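Peroxisomal acyl-coenzyme A oxidase 1 (Arabidopsis thaliana, PDB 1W07) catalyses the FAD-dependent desaturation of long- and medium-chain acyl-CoAs to 2-trans-enoyl-CoAs, passing the electrons to oxygen to give hydrogen peroxide. Local coordinates at residues V282-R285 with Q286-A290; D426-V429 with L430-V434. The protein carries 1 engineered substitution. All blocks are in the same frame, centred on the assembly; numbering follows the deposited sequence.

In the fold
Following the chain, contact 1 comes first, one turn into helix 278-309, and contact 2 lies at the start of helix 427-443. Each joins neighbouring residues of a single helix, so neither closes a long loop; they stand in series and neither nest nor cross. Helices 328-363 and 370-398 intervene in the sequence, and 370-398 packs against both contacts: A378 touches R285 and L430, while T385 meets I288 and N427. The contacts also touch directly, R285 NH2 lying 3.4 Å from L430 CD2. E424, the inferred proton acceptor, precedes contact 2 and packs on V284 and I288 of contact 1, tying the two helices together beside the active site.

Contact 1 (V282-R285 with Q286-A290); sequences VYVR and QTIVA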
loop_
_atom_site.group_PDB
_atom_site.type_symbol
_atom_site.label_atom_id
_atom_site.label_comp_id
_atom_site.label_asym_id
_atom_site.label_seq_id
_atom_site.Cartn_x
_atom_site.Cartn_y
_atom_site.Cartn_z
ATOM N N VAL B 282 -10.009 -20.431 15.978
ATOM C CA VAL B 282 -8.595 -20.790 15.949
ATOM C C VAL B 282 -8.307 -21.383 14.570
ATOM O O VAL B 282 -7.175 -21.341 14.073
ATOM C CB VAL B 282 -8.264 -21.834 17.030
ATOM C CG1 VAL B 282 -6.796 -22.240 16.938
ATOM C CG2 VAL B 282 -8.580 -21.264 18.409
ATOM N N TYR B 283 -9.352 -21.930 13.956
ATOM C CA TYR B 283 -9.239 -22.530 12.639
ATOM C C TYR B 283 -9.244 -21.444 11.575
ATOM O O TYR B 283 -8.355 -21.390 10.734
ATOM C CB TYR B 283 -10.406 -23.489 12.401
ATOM C CG TYR B 283 -10.320 -24.243 11.099
ATOM C CD1 TYR B 283 -9.277 -25.140 10.858
ATOM C CD2 TYR B 283 -11.294 -24.081 10.114
ATOM C CE1 TYR B 283 -9.211 -25.861 9.670
ATOM C CE2 TYR B 283 -11.237 -24.798 8.924
ATOM C CZ TYR B 283 -10.196 -25.686 8.710
ATOM O OH TYR B 283 -10.146 -26.408 7.539
ATOM N N VAL B 284 -10.252 -20.581 11.621
ATOM C CA VAL B 284 -10.372 -19.500 10.651
ATOM C C VAL B 284 -9.110 -18.636 10.649
ATOM O O VAL B 284 -8.623 -18.229 9.593
ATOM C CB VAL B 284 -11.587 -18.610 10.960
ATOM C CG1 VAL B 284 -11.737 -17.547 9.895
ATOM C CG2 VAL B 284 -12.850 -19.463 11.042
ATOM N N ARG B 285 -8.578 -18.367 11.837
ATOM C CA ARG B 285 -7.379 -17.557 11.967
ATOM C C ARG B 285 -6.163 -18.309 11.461
ATOM O O ARG B 285 -5.193 -17.711 10.987
ATOM C CB ARG B 285 -7.190 -17.148 13.425
ATOM C CG ARG B 285 -8.256 -16.189 13.920
ATOM C CD ARG B 285 -8.039 -15.864 15.376
ATOM N NE ARG B 285 -8.882 -14.760 15.822
ATOM C CZ ARG B 285 -8.879 -14.293 17.066
ATOM N NH1 ARG B 285 -8.087 -14.847 17.979
ATOM N NH2 ARG B 285 -9.651 -13.272 17.393
ATOM N N GLN B 286 -6.221 -19.631 11.559
ATOM C CA GLN B 286 -5.132 -20.481 11.099
ATOM C C GLN B 286 -5.108 -20.456 9.578
ATOM O O GLN B 286 -4.038 -20.424 8.966
ATOM C CB GLN B 286 -5.338 -21.919 11.614
ATOM C CG GLN B 286 -4.215 -22.898 11.284
ATOM C CD GLN B 286 -4.200 -23.316 9.823
ATOM O OE1 GLN B 286 -5.244 -23.599 9.238
ATOM N NE2 GLN B 286 -3.010 -23.380 9.234
ATOM N N THR B 287 -6.295 -20.465 8.976
ATOM C CA THR B 287 -6.409 -20.431 7.523
ATOM C C THR B 287 -5.908 -19.076 7.014
ATOM O O THR B 287 -5.278 -19.003 5.961
ATOM C CB THR B 287 -7.871 -20.652 7.052
ATOM O OG1 THR B 287 -8.678 -19.521 7.405
ATOM C CG2 THR B 287 -8.457 -21.897 7.705
ATOM N N ILE B 288 -6.179 -18.011 7.768
ATOM C CA ILE B 288 -5.729 -16.667 7.397
ATOM C C ILE B 288 -4.192 -16.615 7.396
ATOM O O ILE B 288 -3.571 -16.120 6.459
ATOM C CB ILE B 288 -6.309 -15.611 8.382
ATOM C CG1 ILE B 288 -7.829 -15.523 8.209
ATOM C CG2 ILE B 288 -5.679 -14.242 8.155
ATOM C CD1 ILE B 288 -8.499 -14.674 9.254
ATOM N N VAL B 289 -3.574 -17.139 8.442
ATOM C CA VAL B 289 -2.123 -17.149 8.515
ATOM C C VAL B 289 -1.581 -17.948 7.332
ATOM O O VAL B 289 -0.641 -17.530 6.651
ATOM C CB VAL B 289 -1.627 -17.782 9.829
ATOM C CG1 VAL B 289 -0.132 -17.796 9.846
ATOM C CG2 VAL B 289 -2.161 -16.996 11.024
ATOM N N ALA B 290 -2.183 -19.102 7.071
ATOM C CA ALA B 290 -1.747 -19.936 5.959
ATOM C C ALA B 290 -1.910 -19.174 4.650
ATOM O O ALA B 290 -1.077 -19.282 3.746
ATOM C CB ALA B 290 -2.549 -21.236 5.927
#
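T287 N donates to Y283 O at 2.9 Å, and I288 N and V289 N reach V284 O and R285 O one turn back, so 282-290 runs as unbroken alpha-helix. Q286 N makes only weak bonds, split between V282 O and Y283 O.

T287 uses both its branches backward. Its OG1, at +69° between the backbone N and carbonyl carbon, donates to V284 O over a short 2.5 Å. That oxygen also takes I288 N, and the two donors arrive from the same face of the carbonyl plane. CG2, the other branch, sits over the centre of the Y283 ring, 4.2 Å from the centroid and 9° off its normal, a CH-pi contact. The ring is placed there because Y283 CG lies anti to its backbone N (chi1 -176°). A glycine in place of T287 would probably leave this ring face without its methyl and V284 O without its second donor.

I288 CD1 comes within 4.4 Å of V284 CG1, an apolar pair on the side that meets E424. Q286 NE2 is satisfied by G348 O of helix 328-363. R285 stretches out from its helix to a long, weak ion pair with E424.

These are the i-to-i+4 contacts of an alpha-helix in the C-alpha1 domain, joined by a threonine hydroxyl bonded to the carbonyl three residues back, beside the inferred proton acceptor of the active site.

Contact 2 (D426-V429 with L430-V434); sequences DNVV and LQLQV. With FAD (flavin-adenine dinucleotide), chain I.
D426 O takes L430 N at 2.9 Å, while the carboxylate of the same residue is the N-cap of helix 427-443. OD1 accepts V429 N at 3.1 Å on its anti lone pair and V428 N from above the carboxylate plane. The same oxygen also receives the ribose hydroxyl O2B of FAD at 2.7 Å; three donors would probably favour an ionised carboxylate.

N427 O accepts Q431 N, and the side-chain amide of N427 turns to helix 370-398, where ND2 donates to T385 OG1 and OD1 meets K381 NZ. V428 receives L432 N on its carbonyl, and its CB lies 3.6 Å from FAD O2B. One turn on, L432 CG, anti to its carbonyl carbon (chi1 -72°), sends CD1 to within 3.5 Å of adenine N1A. V429 puts CG2 3.6 Å from adenine N7A, and CG1 faces Q433 NE2 at 3.9 Å. F313 of the second subunit packs on V429 as well, so the dimer interface reaches this pocket.

A helix N-cap aspartate that also binds the ribose, followed by aliphatic side chains along the adenine, makes this the adenosine end of the FAD site.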
loop_
_atom_site.group_PDB
_atom_site.type_symbol
_atom_site.label_atom_id
_atom_site.label_comp_id
_atom_site.label_asym_id
_atom_site.label_seq_id
_atom_site.Cartn_x
_atom_site.Cartn_y
_atom_site.Cartn_z
ATOM N N ASP B 426 -9.868 -6.308 13.578
ATOM C CA ASP B 426 -8.886 -5.290 13.213
ATOM C C ASP B 426 -7.523 -5.682 13.792
ATOM O O ASP B 426 -7.413 -6.039 14.966
ATOM C CB ASP B 426 -9.326 -3.930 13.761
ATOM C CG ASP B 426 -8.293 -2.847 13.535
ATOM O OD1 ASP B 426 -7.428 -2.668 14.416
ATOM O OD2 ASP B 426 -8.345 -2.176 12.477
ATOM N N ASN B 427 -6.493 -5.604 12.953
ATOM C CA ASN B 427 -5.140 -5.978 13.337
ATOM C C ASN B 427 -4.588 -5.325 14.597
ATOM O O ASN B 427 -3.879 -5.973 15.360
ATOM C CB ASN B 427 -4.179 -5.772 12.158
ATOM C CG ASN B 427 -4.186 -6.955 11.215
ATOM O OD1 ASN B 427 -4.870 -7.949 11.481
ATOM N ND2 ASN B 427 -3.433 -6.874 10.129
ATOM N N VAL B 428 -4.915 -4.056 14.824
ATOM C CA VAL B 428 -4.434 -3.367 16.007
ATOM C C VAL B 428 -5.223 -3.834 17.223
ATOM O O VAL B 428 -4.659 -4.033 18.309
ATOM C CB VAL B 428 -4.565 -1.848 15.845
ATOM C CG1 VAL B 428 -4.258 -1.147 17.152
ATOM C CG2 VAL B 428 -3.619 -1.376 14.756
ATOM N N VAL B 429 -6.528 -4.015 17.048
ATOM C CA VAL B 429 -7.361 -4.489 18.136
ATOM C C VAL B 429 -6.885 -5.875 18.578
ATOM O O VAL B 429 -6.799 -6.152 19.773
ATOM C CB VAL B 429 -8.844 -4.574 17.708
ATOM C CG1 VAL B 429 -9.656 -5.221 18.812
ATOM C CG2 VAL B 429 -9.383 -3.182 17.409
ATOM N N LEU B 430 -6.570 -6.748 17.619
ATOM C CA LEU B 430 -6.110 -8.097 17.949
ATOM C C LEU B 430 -4.808 -8.105 18.748
ATOM O O LEU B 430 -4.647 -8.906 19.668
ATOM C CB LEU B 430 -5.935 -8.939 16.672
ATOM C CG LEU B 430 -7.242 -9.339 15.991
ATOM C CD1 LEU B 430 -6.982 -9.952 14.612
ATOM C CD2 LEU B 430 -7.977 -10.314 16.895
ATOM N N GLN B 431 -3.883 -7.215 18.395
ATOM C CA GLN B 431 -2.607 -7.138 19.089
ATOM C C GLN B 431 -2.786 -6.615 20.513
ATOM O O GLN B 431 -1.977 -6.908 21.397
ATOM C CB GLN B 431 -1.620 -6.255 18.319
ATOM C CG GLN B 431 -1.032 -6.908 17.049
ATOM C CD GLN B 431 -0.134 -8.111 17.340
ATOM O OE1 GLN B 431 -0.061 -8.594 18.471
ATOM N NE2 GLN B 431 0.551 -8.602 16.309
ATOM N N LEU B 432 -3.848 -5.849 20.748
ATOM C CA LEU B 432 -4.100 -5.334 22.090
ATOM C C LEU B 432 -4.538 -6.481 22.991
ATOM O O LEU B 432 -4.269 -6.482 24.191
ATOM C CB LEU B 432 -5.175 -4.242 22.048
ATOM C CG LEU B 432 -4.708 -2.915 21.423
ATOM C CD1 LEU B 432 -5.899 -1.994 21.210
ATOM C CD2 LEU B 432 -3.676 -2.273 22.336
ATOM N N GLN B 433 -5.212 -7.463 22.407
ATOM C CA GLN B 433 -5.655 -8.623 23.168
ATOM C C GLN B 433 -4.418 -9.398 23.604
ATOM O O GLN B 433 -4.346 -9.886 24.735
ATOM C CB GLN B 433 -6.564 -9.508 22.309
ATOM C CG GLN B 433 -8.009 -9.025 22.261
ATOM C CD GLN B 433 -8.778 -9.565 21.066
ATOM O OE1 GLN B 433 -8.602 -10.719 20.660
ATOM N NE2 GLN B 433 -9.648 -8.735 20.508
ATOM N N VAL B 434 -3.438 -9.507 22.710
ATOM C CA VAL B 434 -2.199 -10.212 23.037
ATOM C C VAL B 434 -1.508 -9.467 24.172
ATOM O O VAL B 434 -1.012 -10.079 25.118
ATOM C CB VAL B 434 -1.247 -10.284 21.812
ATOM C CG1 VAL B 434 0.109 -10.877 22.223
ATOM C CG2 VAL B 434 -1.879 -11.133 20.719
HETATM P PA FAD I . -12.955 -0.753 13.689
HETATM O O1A FAD I . -12.831 -1.901 14.614
HETATM O O2A FAD I . -14.080 0.185 13.893
HETATM O O5B FAD I . -11.565 0.055 13.702
HETATM C C5B FAD I . -11.416 1.280 12.979
HETATM C C4B FAD I . -10.160 2.018 13.453
HETATM O O4B FAD I . -10.294 2.229 14.871
HETATM C C3B FAD I . -8.907 1.161 13.253
HETATM O O3B FAD I . -7.760 2.006 13.134
HETATM C C2B FAD I . -8.855 0.363 14.554
HETATM O O2B FAD I . -7.503 0.017 14.868
HETATM C C1B FAD I . -9.312 1.431 15.552
HETATM N N9A FAD I . -9.876 0.812 16.775
HETATM C C8A FAD I . -11.083 0.257 16.892
HETATM N N7A FAD I . -11.246 -0.200 18.133
HETATM C C5A FAD I . -10.135 0.059 18.813
HETATM C C6A FAD I . -9.734 -0.165 20.124
HETATM N N6A FAD I . -10.499 -0.844 20.972
HETATM N N1A FAD I . -8.473 0.290 20.525
HETATM C C2A FAD I . -7.646 0.947 19.608
HETATM N N3A FAD I . -8.057 1.132 18.367
HETATM C C4A FAD I . -9.264 0.712 17.950
HETATM N N1 FAD I . -18.316 -9.330 8.359
HETATM C C2 FAD I . -19.246 -10.373 8.461
HETATM O O2 FAD I . -19.969 -10.456 9.451
HETATM N N3 FAD I . -19.347 -11.305 7.418
HETATM C C4 FAD I . -18.530 -11.189 6.286
HETATM O O4 FAD I . -18.605 -12.033 5.392
HETATM C C4X FAD I . -17.626 -10.136 6.184
HETATM N N5 FAD I . -16.857 -9.958 5.024
HETATM C C5X FAD I . -15.960 -8.895 4.903
HETATM C C6 FAD I . -15.294 -8.674 3.702
HETATM C C7 FAD I . -14.490 -7.552 3.543
HETATM C C7M FAD I . -13.788 -7.336 2.203
HETATM C C8 FAD I . -14.344 -6.643 4.598
HETATM C C8M FAD I . -13.464 -5.400 4.451
HETATM C C9 FAD I . -15.003 -6.875 5.800
HETATM C C9A FAD I . -15.812 -7.995 5.966
HETATM N N10 FAD I . -16.538 -8.203 7.146
HETATM C C10 FAD I . -17.510 -9.215 7.218
HETATM C "C1'" FAD I . -16.387 -7.291 8.308
HETATM C "C2'" FAD I . -15.089 -7.607 9.056
HETATM O "O2'" FAD I . -15.056 -8.991 9.412
HETATM C "C3'" FAD I . -14.858 -6.758 10.309
HETATM O "O3'" FAD I . -15.955 -6.927 11.211
HETATM C "C4'" FAD I . -14.706 -5.268 9.994
HETATM O "O4'" FAD I . -14.037 -5.063 8.747
HETATM C "C5'" FAD I . -13.917 -4.598 11.119
HETATM O "O5'" FAD I . -13.603 -3.250 10.773
HETATM P P FAD I . -14.286 -2.020 11.546
HETATM O O1P FAD I . -14.902 -1.155 10.518
HETATM O O2P FAD I . -15.137 -2.553 12.633
HETATM O O3P FAD I . -13.003 -1.284 12.173
#